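Local coordinates for hemolysin activator protein CdiB (Acinetobacter baumannii ACICU, PDB 6WIL) that probably secretes its partner CdiA toxin across the outer membrane as the TpsB-type, Omp85-superfamily transporter of a contact-dependent growth inhibition system, at residues Y35-P40 / V169-L174; N143-Q148 / L155-G160; Q176-L181 / Y185-Q190. All coordinates share one frame; numbering follows the deposited sequence.

Contact 1. Residues Y35-P40 / V169-L174; sequences YQNTKP and VNLKRL. With SO4 (sulfate ion), chain B.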
ATOM      1  N   TYR A  35     -11.173 -11.776   4.520  1.00 51.76           N
ATOM      2  CA  TYR A  35     -11.995 -12.881   5.002  1.00 65.60           C
ATOM      3  C   TYR A  35     -11.644 -13.151   6.460  1.00 76.86           C
ATOM      4  O   TYR A  35     -10.682 -12.599   6.998  1.00 70.81           O
ATOM      5  CB  TYR A  35     -11.795 -14.141   4.148  1.00 58.85           C
ATOM      6  CG  TYR A  35     -10.365 -14.636   4.113  1.00 51.61           C
ATOM      7  CD1 TYR A  35      -9.890 -15.526   5.070  1.00 46.15           C
ATOM      8  CD2 TYR A  35      -9.486 -14.209   3.124  1.00 52.16           C
ATOM      9  CE1 TYR A  35      -8.583 -15.976   5.045  1.00 49.81           C
ATOM     10  CE2 TYR A  35      -8.177 -14.654   3.090  1.00 39.36           C
ATOM     11  CZ  TYR A  35      -7.731 -15.537   4.052  1.00 55.52           C
ATOM     12  OH  TYR A  35      -6.429 -15.978   4.022  1.00 56.77           O
ATOM     13  N   GLN A  36     -12.441 -14.024   7.095  1.00 83.73           N
ATOM     14  CA  GLN A  36     -12.212 -14.475   8.476  1.00 76.21           C
ATOM     15  C   GLN A  36     -12.312 -16.001   8.499  1.00 98.60           C
ATOM     16  O   GLN A  36     -13.313 -16.568   8.942  1.00 94.79           O
ATOM     17  CB  GLN A  36     -13.199 -13.828   9.444  1.00 80.92           C
ATOM     18  CG  GLN A  36     -12.956 -12.354   9.684  1.00 86.82           C
ATOM     19  CD  GLN A  36     -13.660 -11.846  10.925  1.00 90.12           C
ATOM     20  OE1 GLN A  36     -13.033 -11.636  11.964  1.00 83.07           O
ATOM     21  NE2 GLN A  36     -14.969 -11.647  10.824  1.00 92.25           N
ATOM     22  N   ASN A  37     -11.251 -16.661   8.029  1.00104.20           N
ATOM     23  CA  ASN A  37     -11.283 -18.113   7.880  1.00107.14           C
ATOM     24  C   ASN A  37     -11.229 -18.824   9.228  1.00102.13           C
ATOM     25  O   ASN A  37     -11.950 -19.807   9.443  1.00 98.22           O
ATOM     26  CB  ASN A  37     -10.134 -18.563   6.976  1.00 89.87           C
ATOM     27  CG  ASN A  37      -9.820 -20.037   7.115  1.00 90.79           C
ATOM     28  OD1 ASN A  37     -10.527 -20.891   6.576  1.00104.37           O
ATOM     29  ND2 ASN A  37      -8.748 -20.345   7.834  1.00 79.41           N
ATOM     30  N   THR A  38     -10.383 -18.354  10.147  1.00106.09           N
ATOM     31  CA  THR A  38     -10.292 -18.956  11.479  1.00110.48           C
ATOM     32  C   THR A  38     -11.471 -18.447  12.306  1.00118.17           C
ATOM     33  O   THR A  38     -11.353 -17.569  13.165  1.00124.83           O
ATOM     34  CB  THR A  38      -8.949 -18.651  12.136  1.00105.25           C
ATOM     35  OG1 THR A  38      -9.008 -18.971  13.533  1.00 93.61           O
ATOM     36  CG2 THR A  38      -8.558 -17.184  11.955  1.00 94.57           C
ATOM     37  N   LYS A  39     -12.640 -19.022  12.026  1.00121.37           N
ATOM     38  CA  LYS A  39     -13.882 -18.624  12.669  1.00123.58           C
ATOM     39  C   LYS A  39     -14.200 -19.609  13.783  1.00129.67           C
ATOM     40  O   LYS A  39     -14.569 -20.758  13.491  1.00126.41           O
ATOM     41  CB  LYS A  39     -15.014 -18.589  11.643  1.00106.21           C
ATOM     42  CG  LYS A  39     -16.197 -17.700  11.990  1.00106.01           C
ATOM     43  CD  LYS A  39     -17.072 -17.486  10.760  1.00 90.05           C
ATOM     44  CE  LYS A  39     -18.386 -16.802  11.102  1.00 91.84           C
ATOM     45  NZ  LYS A  39     -18.187 -15.446  11.681  1.00 91.63           N
ATOM     46  N   PRO A  40     -14.059 -19.233  15.056  1.00129.47           N
ATOM     47  CA  PRO A  40     -14.380 -20.170  16.145  1.00115.99           C
ATOM     48  C   PRO A  40     -15.873 -20.462  16.182  1.00117.04           C
ATOM     49  O   PRO A  40     -16.683 -19.578  16.470  1.00114.96           O
ATOM     50  CB  PRO A  40     -13.916 -19.428  17.406  1.00106.97           C
ATOM     51  CG  PRO A  40     -12.995 -18.354  16.920  1.00103.49           C
ATOM     52  CD  PRO A  40     -13.496 -17.971  15.563  1.00120.49           C
ATOM     53  N   VAL A 169       0.811 -27.172   2.796  1.00 44.65           N
ATOM     54  CA  VAL A 169      -0.156 -26.170   2.358  1.00 42.89           C
ATOM     55  C   VAL A 169      -0.399 -25.171   3.481  1.00 52.18           C
ATOM     56  O   VAL A 169      -0.836 -25.541   4.577  1.00 50.01           O
ATOM     57  CB  VAL A 169      -1.468 -26.833   1.922  1.00 41.48           C
ATOM     58  CG1 VAL A 169      -2.535 -25.777   1.683  1.00 57.73           C
ATOM     59  CG2 VAL A 169      -1.248 -27.669   0.675  1.00 45.16           C
ATOM     60  N   ASN A 170      -0.126 -23.895   3.206  1.00 53.99           N
ATOM     61  CA  ASN A 170      -0.393 -22.808   4.140  1.00 42.86           C
ATOM     62  C   ASN A 170      -1.123 -21.686   3.415  1.00 43.25           C
ATOM     63  O   ASN A 170      -0.702 -21.262   2.334  1.00 47.58           O
ATOM     64  CB  ASN A 170       0.896 -22.275   4.764  1.00 42.74           C
ATOM     65  CG  ASN A 170       0.632 -21.445   6.001  1.00 44.84           C
ATOM     66  OD1 ASN A 170       0.184 -20.302   5.912  1.00 50.15           O
ATOM     67  ND2 ASN A 170       0.899 -22.023   7.166  1.00 52.06           N
ATOM     68  N   LEU A 171      -2.205 -21.195   4.023  1.00 34.14           N
ATOM     69  CA  LEU A 171      -3.049 -20.192   3.386  1.00 43.89           C
ATOM     70  C   LEU A 171      -2.361 -18.838   3.248  1.00 48.13           C
ATOM     71  O   LEU A 171      -2.738 -18.055   2.369  1.00 42.42           O
ATOM     72  CB  LEU A 171      -4.352 -20.035   4.173  1.00 37.78           C
ATOM     73  CG  LEU A 171      -5.463 -19.194   3.544  1.00 52.84           C
ATOM     74  CD1 LEU A 171      -5.859 -19.751   2.182  1.00 49.61           C
ATOM     75  CD2 LEU A 171      -6.664 -19.137   4.472  1.00 54.73           C
ATOM     76  N   LYS A 172      -1.372 -18.539   4.093  1.00 39.13           N
ATOM     77  CA  LYS A 172      -0.657 -17.272   3.966  1.00 40.43           C
ATOM     78  C   LYS A 172       0.196 -17.247   2.705  1.00 44.11           C
ATOM     79  O   LYS A 172       0.307 -16.208   2.044  1.00 36.69           O
ATOM     80  CB  LYS A 172       0.211 -17.024   5.200  1.00 38.61           C
ATOM     81  CG  LYS A 172      -0.553 -16.577   6.436  1.00 37.24           C
ATOM     82  CD  LYS A 172       0.405 -16.295   7.586  1.00 47.44           C
ATOM     83  CE  LYS A 172       0.205 -17.275   8.729  1.00 59.56           C
ATOM     84  NZ  LYS A 172      -1.086 -17.038   9.440  1.00 52.63           N
ATOM     85  N   ARG A 173       0.806 -18.382   2.358  1.00 44.23           N
ATOM     86  CA  ARG A 173       1.611 -18.467   1.147  1.00 44.79           C
ATOM     87  C   ARG A 173       0.749 -18.566  -0.104  1.00 42.15           C
ATOM     88  O   ARG A 173       1.127 -18.031  -1.151  1.00 47.09           O
ATOM     89  CB  ARG A 173       2.565 -19.658   1.241  1.00 40.14           C
ATOM     90  CG  ARG A 173       3.459 -19.593   2.467  1.00 38.72           C
ATOM     91  CD  ARG A 173       4.522 -20.677   2.471  1.00 33.05           C
ATOM     92  NE  ARG A 173       5.495 -20.439   3.531  1.00 40.20           N
ATOM     93  CZ  ARG A 173       6.695 -19.903   3.340  1.00 43.84           C
ATOM     94  NH1 ARG A 173       7.088 -19.563   2.121  1.00 45.98           N
ATOM     95  NH2 ARG A 173       7.506 -19.715   4.371  1.00 41.69           N
ATOM     96  N   LEU A 174      -0.406 -19.232  -0.017  1.00 35.91           N
ATOM     97  CA  LEU A 174      -1.337 -19.233  -1.142  1.00 49.42           C
ATOM     98  C   LEU A 174      -1.802 -17.819  -1.463  1.00 41.90           C
ATOM     99  O   LEU A 174      -1.854 -17.420  -2.632  1.00 32.62           O
ATOM    100  CB  LEU A 174      -2.539 -20.128  -0.839  1.00 41.41           C
ATOM    101  CG  LEU A 174      -2.293 -21.606  -0.532  1.00 53.86           C
ATOM    102  CD1 LEU A 174      -3.611 -22.372  -0.536  1.00 49.26           C
ATOM    103  CD2 LEU A 174      -1.309 -22.206  -1.520  1.00 46.93           C
TER
HETATM  104  S   SO4 B 601      10.391 -17.394   2.567  0.83 76.78           S
HETATM  105  O1  SO4 B 601       9.496 -17.125   3.690  0.83 53.65           O
HETATM  106  O2  SO4 B 601      11.108 -16.169   2.220  0.83 70.70           O
HETATM  107  O3  SO4 B 601       9.604 -17.857   1.424  0.83 62.97           O
HETATM  108  O4  SO4 B 601      11.356 -18.427   2.935  0.83 77.00           O

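Contact 2. Residues N143-Q148 / L155-G160; sequences NKIVIQ and LQLKTG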
ATOM      1  N   ASN A 143       0.579 -31.456  -3.831  1.00 45.18           N
ATOM      2  CA  ASN A 143       1.014 -32.471  -4.777  1.00 51.28           C
ATOM      3  C   ASN A 143       1.384 -31.894  -6.138  1.00 48.25           C
ATOM      4  O   ASN A 143       2.502 -32.122  -6.615  1.00 56.48           O
ATOM      5  CB  ASN A 143      -0.086 -33.521  -4.920  1.00 48.70           C
ATOM      6  CG  ASN A 143       0.219 -34.558  -5.979  1.00 51.55           C
ATOM      7  OD1 ASN A 143      -0.640 -34.904  -6.775  1.00 53.41           O
ATOM      8  ND2 ASN A 143       1.450 -35.084  -5.973  1.00 43.90           N
ATOM      9  N   LYS A 144       0.476 -31.150  -6.772  1.00 48.85           N
ATOM     10  CA  LYS A 144       0.740 -30.538  -8.068  1.00 58.92           C
ATOM     11  C   LYS A 144       0.108 -29.154  -8.124  1.00 43.53           C
ATOM     12  O   LYS A 144      -0.974 -28.926  -7.581  1.00 44.72           O
ATOM     13  CB  LYS A 144       0.188 -31.375  -9.237  1.00 43.94           C
ATOM     14  CG  LYS A 144       0.379 -32.882  -9.138  1.00 66.62           C
ATOM     15  CD  LYS A 144      -0.228 -33.596 -10.345  1.00 71.46           C
ATOM     16  CE  LYS A 144      -1.739 -33.391 -10.448  1.00 66.68           C
ATOM     17  NZ  LYS A 144      -2.316 -34.058 -11.658  1.00 69.81           N
ATOM     18  N   ILE A 145       0.782 -28.240  -8.809  1.00 50.25           N
ATOM     19  CA  ILE A 145       0.159 -26.998  -9.248  1.00 41.07           C
ATOM     20  C   ILE A 145      -0.338 -27.228 -10.668  1.00 44.01           C
ATOM     21  O   ILE A 145       0.446 -27.570 -11.559  1.00 46.05           O
ATOM     22  CB  ILE A 145       1.138 -25.816  -9.170  1.00 52.96           C
ATOM     23  CG1 ILE A 145       1.492 -25.532  -7.710  1.00 47.57           C
ATOM     24  CG2 ILE A 145       0.542 -24.575  -9.831  1.00 48.67           C
ATOM     25  CD1 ILE A 145       2.957 -25.259  -7.477  1.00 57.71           C
ATOM     26  N   VAL A 146      -1.643 -27.086 -10.874  1.00 41.85           N
ATOM     27  CA  VAL A 146      -2.278 -27.402 -12.148  1.00 32.85           C
ATOM     28  C   VAL A 146      -2.747 -26.104 -12.784  1.00 41.63           C
ATOM     29  O   VAL A 146      -3.607 -25.407 -12.231  1.00 52.26           O
ATOM     30  CB  VAL A 146      -3.447 -28.387 -11.976  1.00 47.21           C
ATOM     31  CG1 VAL A 146      -4.214 -28.539 -13.286  1.00 32.76           C
ATOM     32  CG2 VAL A 146      -2.937 -29.740 -11.498  1.00 39.13           C
ATOM     33  N   ILE A 147      -2.186 -25.783 -13.948  1.00 41.51           N
ATOM     34  CA  ILE A 147      -2.596 -24.604 -14.710  1.00 41.77           C
ATOM     35  C   ILE A 147      -3.649 -25.090 -15.701  1.00 53.02           C
ATOM     36  O   ILE A 147      -3.349 -25.459 -16.837  1.00 43.72           O
ATOM     37  CB  ILE A 147      -1.416 -23.925 -15.397  1.00 38.78           C
ATOM     38  CG1 ILE A 147      -0.232 -23.802 -14.434  1.00 46.69           C
ATOM     39  CG2 ILE A 147      -1.823 -22.550 -15.908  1.00 37.69           C
ATOM     40  CD1 ILE A 147      -0.534 -23.003 -13.176  1.00 36.89           C
ATOM     41  N   GLN A 148      -4.908 -25.095 -15.257  1.00 48.81           N
ATOM     42  CA  GLN A 148      -5.990 -25.560 -16.117  1.00 39.88           C
ATOM     43  C   GLN A 148      -6.182 -24.644 -17.318  1.00 50.05           C
ATOM     44  O   GLN A 148      -6.654 -25.089 -18.373  1.00 46.02           O
ATOM     45  CB  GLN A 148      -7.287 -25.666 -15.311  1.00 38.80           C
ATOM     46  CG  GLN A 148      -8.487 -26.168 -16.103  1.00 55.96           C
ATOM     47  CD  GLN A 148      -9.740 -26.273 -15.258  1.00 72.05           C
ATOM     48  OE1 GLN A 148     -10.795 -25.751 -15.625  1.00 74.76           O
ATOM     49  NE2 GLN A 148      -9.634 -26.956 -14.123  1.00 49.73           N
ATOM     50  N   LEU A 155       9.360 -20.338 -14.604  1.00 42.79           N
ATOM     51  CA  LEU A 155      10.042 -19.321 -13.812  1.00 50.52           C
ATOM     52  C   LEU A 155       9.040 -18.406 -13.117  1.00 41.93           C
ATOM     53  O   LEU A 155       9.223 -18.048 -11.947  1.00 39.32           O
ATOM     54  CB  LEU A 155      10.988 -18.515 -14.703  1.00 37.10           C
ATOM     55  CG  LEU A 155      11.762 -17.365 -14.053  1.00 53.47           C
ATOM     56  CD1 LEU A 155      12.614 -17.869 -12.898  1.00 41.64           C
ATOM     57  CD2 LEU A 155      12.624 -16.650 -15.088  1.00 41.54           C
ATOM     58  N   GLN A 156       7.969 -18.029 -13.821  1.00 34.84           N
ATOM     59  CA  GLN A 156       6.936 -17.187 -13.224  1.00 36.21           C
ATOM     60  C   GLN A 156       6.341 -17.830 -11.978  1.00 42.77           C
ATOM     61  O   GLN A 156       6.143 -17.156 -10.959  1.00 54.42           O
ATOM     62  CB  GLN A 156       5.838 -16.905 -14.247  1.00 42.24           C
ATOM     63  CG  GLN A 156       5.885 -15.530 -14.880  1.00 34.04           C
ATOM     64  CD  GLN A 156       4.812 -15.358 -15.932  1.00 47.30           C
ATOM     65  OE1 GLN A 156       3.847 -14.617 -15.738  1.00 50.43           O
ATOM     66  NE2 GLN A 156       4.967 -16.055 -17.054  1.00 50.10           N
ATOM     67  N   LEU A 157       6.038 -19.130 -12.039  1.00 43.62           N
ATOM     68  CA  LEU A 157       5.504 -19.811 -10.864  1.00 37.33           C
ATOM     69  C   LEU A 157       6.514 -19.824  -9.727  1.00 41.31           C
ATOM     70  O   LEU A 157       6.157 -19.585  -8.569  1.00 62.38           O
ATOM     71  CB  LEU A 157       5.093 -21.238 -11.216  1.00 32.36           C
ATOM     72  CG  LEU A 157       3.834 -21.428 -12.054  1.00 33.87           C
ATOM     73  CD1 LEU A 157       3.680 -22.895 -12.417  1.00 30.85           C
ATOM     74  CD2 LEU A 157       2.611 -20.929 -11.307  1.00 28.89           C
ATOM     75  N   LYS A 158       7.784 -20.095 -10.039  1.00 35.55           N
ATOM     76  CA  LYS A 158       8.797 -20.178  -8.992  1.00 36.46           C
ATOM     77  C   LYS A 158       8.990 -18.838  -8.288  1.00 43.56           C
ATOM     78  O   LYS A 158       9.151 -18.794  -7.063  1.00 41.92           O
ATOM     79  CB  LYS A 158      10.121 -20.676  -9.574  1.00 38.95           C
ATOM     80  CG  LYS A 158      11.315 -20.398  -8.675  1.00 51.54           C
ATOM     81  CD  LYS A 158      12.492 -21.307  -8.968  1.00 52.78           C
ATOM     82  CE  LYS A 158      13.640 -21.010  -8.010  1.00 61.64           C
ATOM     83  NZ  LYS A 158      14.796 -21.928  -8.203  1.00 73.78           N
ATOM     84  N   THR A 159       8.975 -17.733  -9.040  1.00 51.94           N
ATOM     85  CA  THR A 159       9.219 -16.428  -8.429  1.00 36.86           C
ATOM     86  C   THR A 159       7.955 -15.827  -7.826  1.00 37.37           C
ATOM     87  O   THR A 159       8.030 -15.147  -6.797  1.00 44.74           O
ATOM     88  CB  THR A 159       9.821 -15.459  -9.453  1.00 48.49           C
ATOM     89  OG1 THR A 159       8.907 -15.263 -10.542  1.00 42.11           O
ATOM     90  CG2 THR A 159      11.137 -15.999  -9.990  1.00 34.19           C
ATOM     91  N   GLY A 160       6.795 -16.062  -8.444  1.00 31.57           N
ATOM     92  CA  GLY A 160       5.556 -15.525  -7.910  1.00 33.65           C
ATOM     93  C   GLY A 160       5.006 -16.283  -6.716  1.00 39.60           C
ATOM     94  O   GLY A 160       4.360 -15.684  -5.850  1.00 43.66           O
TER

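Contact 3. Residues Q176-L181 / Y185-Q190; sequences QGLENL and YAVDMQ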
ATOM      1  N   GLN A 176      -0.320 -14.934  -0.699  1.00 33.60           N
ATOM      2  CA  GLN A 176       0.791 -14.144  -1.211  1.00 40.00           C
ATOM      3  C   GLN A 176       1.027 -14.432  -2.687  1.00 46.22           C
ATOM      4  O   GLN A 176       1.103 -13.510  -3.510  1.00 34.77           O
ATOM      5  CB  GLN A 176       2.053 -14.427  -0.401  1.00 30.39           C
ATOM      6  CG  GLN A 176       3.207 -13.524  -0.768  1.00 33.49           C
ATOM      7  CD  GLN A 176       2.905 -12.065  -0.476  1.00 47.98           C
ATOM      8  OE1 GLN A 176       2.127 -11.750   0.428  1.00 28.27           O
ATOM      9  NE2 GLN A 176       3.513 -11.166  -1.246  1.00 38.31           N
ATOM     10  N   GLY A 177       1.142 -15.714  -3.040  1.00 34.44           N
ATOM     11  CA  GLY A 177       1.338 -16.073  -4.434  1.00 39.93           C
ATOM     12  C   GLY A 177       0.173 -15.662  -5.314  1.00 38.07           C
ATOM     13  O   GLY A 177       0.366 -15.209  -6.445  1.00 42.24           O
ATOM     14  N   LEU A 178      -1.052 -15.811  -4.807  1.00 31.94           N
ATOM     15  CA  LEU A 178      -2.219 -15.356  -5.555  1.00 38.84           C
ATOM     16  C   LEU A 178      -2.158 -13.855  -5.824  1.00 41.29           C
ATOM     17  O   LEU A 178      -2.505 -13.399  -6.919  1.00 37.81           O
ATOM     18  CB  LEU A 178      -3.492 -15.721  -4.796  1.00 37.58           C
ATOM     19  CG  LEU A 178      -4.837 -15.286  -5.366  1.00 46.88           C
ATOM     20  CD1 LEU A 178      -5.806 -16.451  -5.336  1.00 59.39           C
ATOM     21  CD2 LEU A 178      -5.374 -14.141  -4.539  1.00 59.72           C
ATOM     22  N   GLU A 179      -1.720 -13.069  -4.835  1.00 28.21           N
ATOM     23  CA  GLU A 179      -1.630 -11.625  -5.031  1.00 34.31           C
ATOM     24  C   GLU A 179      -0.570 -11.274  -6.066  1.00 21.20           C
ATOM     25  O   GLU A 179      -0.766 -10.366  -6.881  1.00 29.35           O
ATOM     26  CB  GLU A 179      -1.330 -10.929  -3.705  1.00 37.42           C
ATOM     27  CG  GLU A 179      -2.561 -10.450  -2.967  1.00 60.59           C
ATOM     28  CD  GLU A 179      -2.274 -10.147  -1.510  1.00 68.15           C
ATOM     29  OE1 GLU A 179      -3.083 -10.549  -0.648  1.00 55.33           O
ATOM     30  OE2 GLU A 179      -1.230  -9.520  -1.223  1.00 69.87           O
ATOM     31  N   ASN A 180       0.557 -11.988  -6.046  1.00 31.71           N
ATOM     32  CA  ASN A 180       1.604 -11.762  -7.035  1.00 41.62           C
ATOM     33  C   ASN A 180       1.115 -12.070  -8.445  1.00 40.81           C
ATOM     34  O   ASN A 180       1.464 -11.363  -9.398  1.00 39.30           O
ATOM     35  CB  ASN A 180       2.830 -12.608  -6.697  1.00 28.89           C
ATOM     36  CG  ASN A 180       3.518 -12.143  -5.437  1.00 29.12           C
ATOM     37  OD1 ASN A 180       3.246 -11.052  -4.941  1.00 42.12           O
ATOM     38  ND2 ASN A 180       4.429 -12.960  -4.918  1.00 44.51           N
ATOM     39  N   LEU A 181       0.300 -13.118  -8.599  1.00 27.75           N
ATOM     40  CA  LEU A 181      -0.190 -13.474  -9.926  1.00 30.21           C
ATOM     41  C   LEU A 181      -1.286 -12.527 -10.395  1.00 35.96           C
ATOM     42  O   LEU A 181      -1.476 -12.355 -11.604  1.00 40.56           O
ATOM     43  CB  LEU A 181      -0.706 -14.914  -9.945  1.00 29.96           C
ATOM     44  CG  LEU A 181       0.302 -16.037  -9.700  1.00 47.46           C
ATOM     45  CD1 LEU A 181      -0.316 -17.406  -9.986  1.00 42.97           C
ATOM     46  CD2 LEU A 181       1.550 -15.823 -10.532  1.00 35.73           C
ATOM     47  N   TYR A 185      -2.429 -11.365 -14.076  1.00 38.10           N
ATOM     48  CA  TYR A 185      -3.496 -12.265 -14.484  1.00 33.96           C
ATOM     49  C   TYR A 185      -4.780 -11.958 -13.730  1.00 43.11           C
ATOM     50  O   TYR A 185      -4.761 -11.430 -12.615  1.00 38.32           O
ATOM     51  CB  TYR A 185      -3.160 -13.739 -14.223  1.00 25.84           C
ATOM     52  CG  TYR A 185      -1.963 -14.282 -14.956  1.00 43.86           C
ATOM     53  CD1 TYR A 185      -2.010 -14.533 -16.324  1.00 34.96           C
ATOM     54  CD2 TYR A 185      -0.794 -14.580 -14.271  1.00 35.66           C
ATOM     55  CE1 TYR A 185      -0.911 -15.042 -16.991  1.00 29.42           C
ATOM     56  CE2 TYR A 185       0.306 -15.086 -14.926  1.00 43.59           C
ATOM     57  CZ  TYR A 185       0.245 -15.318 -16.282  1.00 33.72           C
ATOM     58  OH  TYR A 185       1.349 -15.829 -16.919  1.00 49.17           O
ATOM     59  N   ALA A 186      -5.899 -12.303 -14.360  1.00 37.15           N
ATOM     60  CA  ALA A 186      -7.121 -12.611 -13.631  1.00 47.22           C
ATOM     61  C   ALA A 186      -7.015 -14.058 -13.168  1.00 37.57           C
ATOM     62  O   ALA A 186      -6.826 -14.960 -13.992  1.00 38.37           O
ATOM     63  CB  ALA A 186      -8.353 -12.403 -14.511  1.00 29.25           C
ATOM     64  N   VAL A 187      -7.103 -14.285 -11.860  1.00 31.68           N
ATOM     65  CA  VAL A 187      -6.755 -15.571 -11.267  1.00 47.14           C
ATOM     66  C   VAL A 187      -7.985 -16.203 -10.632  1.00 38.83           C
ATOM     67  O   VAL A 187      -8.788 -15.519  -9.986  1.00 38.94           O
ATOM     68  CB  VAL A 187      -5.625 -15.422 -10.226  1.00 37.20           C
ATOM     69  CG1 VAL A 187      -5.286 -16.768  -9.605  1.00 36.74           C
ATOM     70  CG2 VAL A 187      -4.397 -14.810 -10.867  1.00 27.64           C
ATOM     71  N   ASP A 188      -8.135 -17.510 -10.829  1.00 57.57           N
ATOM     72  CA  ASP A 188      -9.086 -18.333 -10.092  1.00 43.31           C
ATOM     73  C   ASP A 188      -8.298 -19.452  -9.426  1.00 44.45           C
ATOM     74  O   ASP A 188      -7.572 -20.189 -10.101  1.00 49.50           O
ATOM     75  CB  ASP A 188     -10.174 -18.890 -11.017  1.00 50.28           C
ATOM     76  CG  ASP A 188     -11.349 -19.491 -10.253  1.00 80.56           C
ATOM     77  OD1 ASP A 188     -11.160 -20.505  -9.543  1.00 66.23           O
ATOM     78  OD2 ASP A 188     -12.465 -18.939 -10.358  1.00 86.26           O
HETATM   79  N   MSE A 189      -8.418 -19.560  -8.109  1.00 49.48           N
HETATM   80  CA  MSE A 189      -7.640 -20.531  -7.350  1.00 48.09           C
HETATM   81  C   MSE A 189      -8.575 -21.466  -6.582  1.00 66.24           C
HETATM   82  O   MSE A 189      -9.476 -21.016  -5.872  1.00 62.90           O
HETATM   83  CB  MSE A 189      -6.671 -19.810  -6.398  1.00 49.05           C
HETATM   84  CG  MSE A 189      -5.591 -20.693  -5.768  1.00 62.23           C
HETATM   85 SE   MSE A 189      -4.370 -19.764  -4.522  0.63 62.17          SE
HETATM   86  CE  MSE A 189      -3.055 -19.060  -5.792  1.00 47.59           C
ATOM     87  N   GLN A 190      -8.366 -22.770  -6.747  1.00 65.26           N
ATOM     88  CA  GLN A 190      -9.139 -23.788  -6.051  1.00 55.71           C
ATOM     89  C   GLN A 190      -8.204 -24.843  -5.480  1.00 48.91           C
ATOM     90  O   GLN A 190      -7.161 -25.155  -6.062  1.00 51.58           O
ATOM     91  CB  GLN A 190     -10.164 -24.455  -6.977  1.00 57.71           C
ATOM     92  CG  GLN A 190     -11.429 -23.642  -7.182  1.00 78.42           C
ATOM     93  CD  GLN A 190     -12.248 -24.127  -8.364  1.00 98.25           C
ATOM     94  OE1 GLN A 190     -11.733 -24.800  -9.256  1.00 98.93           O
ATOM     95  NE2 GLN A 190     -13.530 -23.782  -8.376  1.00 99.45           N
TER

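Contact 1. Residues Y35-P40 / V169-L174
A phenol oxygen resting on a leucine methyl is the odd feature here: Tyr35 OH lies 3.2 Å from Leu171 CD2. The two side chains approach from opposite directions. The same methyl also meets the ring obliquely, with Tyr35 CE1 3.7 Å from Leu171 CD2. Tyr35 CG sits between the backbone N and the carbonyl carbon (chi1 59°), and this carries the ring across to the helix. The hydroxyl is not left to the methyl alone, since it is hydrogen-bonded to the carboxylate of Asp175, one turn further along that helix. Asn37 adds a looser touch, with ND2 4.1 Å from Leu171 CD2.

Segment 35-40 belongs to the linker that follows helix 8-27; in FhaC, a member of the same family, the N-terminal helix plugs the barrel. Segment 169-174 opens helix 171-181 of the second POTRA domain. Asn170 is the N-cap of this helix: its OD1 accepts from Lys172 N at 3.0 Å, on a lone pair in the carbonyl plane. Leu171 is the first residue after the cap.

Arg173 extends to a sulfate, probably from the crystallisation liquor. Arg173 NH1 donates to sulfate O3 at 3.1 Å, nearly straight at 164° and at the guanidinium edge. The second bond, from NH2 to O1, is weak. Arg321 binds the same sulfate.

Contact 2. Residues N143-Q148 / L155-G160
Strand segment 143-148 runs past helix segment 155-160 with the CA atoms of Ile145 and Leu157, the nearest pair, 9.1 Å apart. The space between them is bridged by three aliphatic side chains. Leu157 points from the helix toward the strand and sends one methyl to each of two isoleucines. Its CD1 lies 4.4 Å from CG2 of Ile145, the short branch of that side chain. Its CD2 lies 4.2 Å from CD1 of Ile147, the tip of the long branch. Leu157 CG stands anti to the carbonyl carbon (chi1 -73°), and the fork of its methyls spans the two strand residues. Ile145 and Ile147 alternate with Val146, whose side chain points away and packs on Ile208 of strand 204-213.

This is the first strand and first helix of a POTRA domain, in which two helices lie on one face of a small sheet. In the helix, Leu155 O accepts two bonds, from Thr159 N at 2.9 Å and from Thr159 OG1 at 3.1 Å. Gln156 O takes a further bond from Asn249.

Both contacts across the gap are methyl to methyl and rather long. This implies light, non-directional packing, with no polar link between the two segments.

Contact 3. Residues Q176-L181 / Y185-Q190
The second helix of the POTRA domain turns straight into the next strand of its sheet, and Leu178 and Leu181 of the helix meet Tyr185, Val187 and Met189 of the strand. The two segments run roughly antiparallel, at 150°, with axes 8.6 Å apart at their closest. At the turn, Tyr185 N donates to Leu181 O at 2.8 Å, with an N-H...O angle of 141°. The same carbonyl oxygen lies at the edge of the Tyr185 ring, near its plane, 3.5 Å from CD2.

Further up, Leu181 CB packs on Val187 CG2 at 3.8 Å. Met189, a selenomethionine, crosses Leu178. Its chain bends at chi3 (-85°), which brings CE back to 3.5 Å from Leu178 CB. Leu178 CD1 in turn lies 3.7 Å from Met189 SE. Val187 and Met189 also touch side chains of the neighbouring strand 204-213. On another side of the helix, Glu179 makes salt bridges to Arg325 and Lys330 at the barrel.

One backbone bond holds the turn, and apolar packing takes over with distance from it. The helix is apolar toward the sheet, while Glu179 carries charge toward the barrel.

The three contacts bear on the two helices of the second POTRA domain. Contacts 2 and 3 are close, with centres 10 Å apart, and attach successive helices to the same sheet. They also touch: Gly160 O accepts from Asn180 ND2 at 2.9 Å, a probable hydrogen bond between the helices. Contact 1 shares helix 171-181 with contact 3. Their centres are 15 Å apart, and Leu174 O packs on Met189 CE at 3.8 Å. Contact 1 brings the linker after helix 8-27 to the start of the helix whose later turns pack on the sheet. Contacts 1 and 2 do not touch; their nearest atoms are about 6 Å apart. The sulfate belongs to contact 1, on Arg173.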